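Local structure of HMG box-containing protein 1 (Homo sapiens, 3QVE) at residues S63-V68 with V74-F79. The protein represses transcription by binding target-gene promoters, acting in cell-cycle and Wnt control, and is represented here by its AXH domain. Numbering follows the deposited sequence.
Sequences SHEESV and VLKLTF. With EDO (1,2-ethanediol), chain G; SO4 (sulfate ion), chain D; EDO (1,2-ethanediol), chain N.
Lys76 runs side by side with Glu65, its CB packing 3.8 Å from Glu65 CG. The Lys76 chain bends at CG–CD (chi3 78°), yet NZ stays 4.1 Å from Glu65 OE2, too far for a salt bridge; water 1 joins them instead, donating to OE2 (2.6 Å) and accepting from NZ. An ethanediol, probably from the crystallisation liquor, takes a further NZ hydrogen bond. A methionine here would probably leave the water without its NZ donor and the Glu65 carboxylate without this nearby cation. Pairing of these residues is fixed by reciprocal backbone bonds, Lys76 N to Glu65 O being nearly straight (171°); they form one hydrogen-bonded pair of the antiparallel hairpin 59-69/72-80, within the main sheet of the AXH domain. On the face carrying His64, Glu66, Leu75 and Leu77, His64 CB touches Leu77 CD2. With His64 CG between the backbone N and carbonyl carbon (chi1 57°), the imidazole leads away from strand 74-79, and NE2 donates to two oxygens of a sulfate, probably also from the liquor, O1 at 3.1 Å; His126 ND1 and Ile127 N also bond this anion. Phe109 touches both leucines, while Glu66, whose CG lies 3.9 Å from Leu75 CD2, hydrogen-bonds through OE1 to Tyr110 OH.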
loop_
_atom_site.group_PDB
_atom_site.type_symbol
_atom_site.label_atom_id
_atom_site.label_comp_id
_atom_site.label_asym_id
_atom_site.label_seq_id
_atom_site.Cartn_x
_atom_site.Cartn_y
_atom_site.Cartn_z
ATOM N N SER A 63 -6.810 -9.452 -1.229
ATOM C CA SER A 63 -7.704 -9.622 -0.092
ATOM C C SER A 63 -7.675 -8.449 0.839
ATOM O O SER A 63 -6.672 -7.701 0.886
ATOM C CB SER A 63 -7.399 -10.908 0.678
ATOM O OG SER A 63 -6.235 -10.784 1.447
ATOM N N HIS A 64 -8.781 -8.245 1.573
ATOM C CA HIS A 64 -8.857 -7.131 2.523
ATOM C C HIS A 64 -9.780 -7.445 3.670
ATOM O O HIS A 64 -10.713 -8.206 3.520
ATOM C CB HIS A 64 -9.335 -5.842 1.821
ATOM C CG HIS A 64 -10.678 -5.974 1.137
ATOM N ND1 HIS A 64 -11.879 -5.782 1.795
ATOM C CD2 HIS A 64 -10.999 -6.271 -0.147
ATOM C CE1 HIS A 64 -12.880 -5.992 0.944
ATOM N NE2 HIS A 64 -12.368 -6.287 -0.240
ATOM N N GLU A 65 -9.524 -6.818 4.803
ATOM C CA GLU A 65 -10.395 -6.909 5.948
ATOM C C GLU A 65 -10.095 -5.674 6.795
ATOM O O GLU A 65 -9.152 -4.941 6.537
ATOM C CB GLU A 65 -10.070 -8.165 6.778
ATOM C CG GLU A 65 -8.652 -8.167 7.339
ATOM C CD GLU A 65 -8.258 -9.505 8.000
ATOM O OE1 GLU A 65 -8.980 -10.465 7.854
ATOM O OE2 GLU A 65 -7.220 -9.583 8.684
ATOM N N GLU A 66 -10.893 -5.480 7.827
ATOM C CA GLU A 66 -10.806 -4.364 8.736
ATOM C C GLU A 66 -10.659 -4.930 10.098
ATOM O O GLU A 66 -11.199 -6.000 10.400
ATOM C CB GLU A 66 -12.125 -3.577 8.721
ATOM C CG GLU A 66 -11.896 -2.257 8.166
ATOM C CD GLU A 66 -13.121 -1.388 8.101
ATOM O OE1 GLU A 66 -13.703 -1.339 6.998
ATOM O OE2 GLU A 66 -13.420 -0.727 9.118
ATOM N N SER A 67 -9.962 -4.188 10.940
ATOM C CA SER A 67 -9.627 -4.645 12.285
ATOM C C SER A 67 -9.492 -3.429 13.192
ATOM O O SER A 67 -9.573 -2.308 12.733
ATOM C CB SER A 67 -8.279 -5.381 12.199
ATOM O OG SER A 67 -8.091 -6.171 13.328
ATOM N N VAL A 68 -9.262 -3.661 14.475
ATOM C CA VAL A 68 -8.934 -2.606 15.424
ATOM C C VAL A 68 -7.561 -2.907 16.038
ATOM O O VAL A 68 -7.287 -4.025 16.426
ATOM C CB VAL A 68 -10.001 -2.501 16.498
ATOM C CG1 VAL A 68 -9.637 -1.420 17.514
ATOM C CG2 VAL A 68 -11.377 -2.182 15.833
ATOM N N VAL A 74 -8.318 -0.062 11.441
ATOM C CA VAL A 74 -7.325 -0.198 10.398
ATOM C C VAL A 74 -7.761 -1.205 9.326
ATOM O O VAL A 74 -8.668 -1.977 9.552
ATOM C CB VAL A 74 -5.967 -0.624 10.990
ATOM C CG1 VAL A 74 -5.362 0.509 11.815
ATOM C CG2 VAL A 74 -6.052 -1.948 11.763
ATOM N N LEU A 75 -7.103 -1.175 8.181
ATOM C CA LEU A 75 -7.283 -2.135 7.101
ATOM C C LEU A 75 -6.078 -3.067 7.179
ATOM O O LEU A 75 -4.978 -2.665 7.611
ATOM C CB LEU A 75 -7.296 -1.446 5.722
ATOM C CG LEU A 75 -8.432 -0.464 5.382
ATOM C CD1 LEU A 75 -8.068 0.409 4.164
ATOM C CD2 LEU A 75 -9.693 -1.234 5.172
ATOM N N LYS A 76 -6.304 -4.316 6.785
ATOM C CA LYS A 76 -5.268 -5.284 6.567
ATOM C C LYS A 76 -5.483 -5.828 5.189
ATOM O O LYS A 76 -6.565 -6.321 4.877
ATOM C CB LYS A 76 -5.308 -6.369 7.623
ATOM C CG LYS A 76 -4.796 -5.856 8.981
ATOM C CD LYS A 76 -4.832 -6.896 10.110
ATOM C CE LYS A 76 -3.707 -7.863 10.011
ATOM N NZ LYS A 76 -3.844 -9.012 10.959
ATOM N N LEU A 77 -4.451 -5.707 4.373
ATOM C CA LEU A 77 -4.527 -5.975 2.929
ATOM C C LEU A 77 -3.425 -6.875 2.500
ATOM O O LEU A 77 -2.302 -6.716 2.974
ATOM C CB LEU A 77 -4.351 -4.662 2.155
ATOM C CG LEU A 77 -5.186 -3.461 2.542
ATOM C CD1 LEU A 77 -4.718 -2.170 1.774
ATOM C CD2 LEU A 77 -6.706 -3.828 2.275
ATOM N N THR A 78 -3.684 -7.749 1.521
ATOM C CA THR A 78 -2.618 -8.620 1.006
ATOM C C THR A 78 -2.485 -8.367 -0.466
ATOM O O THR A 78 -3.469 -8.327 -1.202
ATOM C CB THR A 78 -2.884 -10.120 1.290
ATOM O OG1 THR A 78 -2.802 -10.322 2.696
ATOM C CG2 THR A 78 -1.815 -11.042 0.592
ATOM N N PHE A 79 -1.245 -8.170 -0.880
ATOM C CA PHE A 79 -0.895 -7.755 -2.235
ATOM C C PHE A 79 0.042 -8.769 -2.899
ATOM O O PHE A 79 0.867 -9.379 -2.228
ATOM C CB PHE A 79 -0.126 -6.442 -2.203
ATOM C CG PHE A 79 -0.960 -5.252 -1.853
ATOM C CD1 PHE A 79 -1.799 -4.675 -2.784
ATOM C CD2 PHE A 79 -0.823 -4.639 -0.615
ATOM C CE1 PHE A 79 -2.550 -3.547 -2.477
ATOM C CE2 PHE A 79 -1.581 -3.512 -0.303
ATOM C CZ PHE A 79 -2.438 -2.984 -1.222
HETATM C C1 EDO G . -5.962 -9.558 4.218
HETATM O O1 EDO G . -6.414 -10.925 4.123
HETATM C C2 EDO G . -4.693 -9.624 5.065
HETATM O O2 EDO G . -4.861 -10.373 6.304
HETATM S S SO4 D . -14.222 -6.457 -3.562
HETATM O O1 SO4 D . -14.506 -7.165 -2.334
HETATM O O2 SO4 D . -14.130 -7.311 -4.725
HETATM O O3 SO4 D . -15.085 -5.302 -3.750
HETATM O O4 SO4 D . -12.907 -5.899 -3.404
HETATM C C1 EDO N . -1.333 -11.782 11.743
HETATM O O1 EDO N . -1.711 -10.424 11.500
HETATM C C2 EDO N . 0.008 -11.853 12.453
HETATM O O2 EDO N . 0.007 -10.909 13.530
HETATM O O HOH W 1 -5.838 -10.980 10.346
#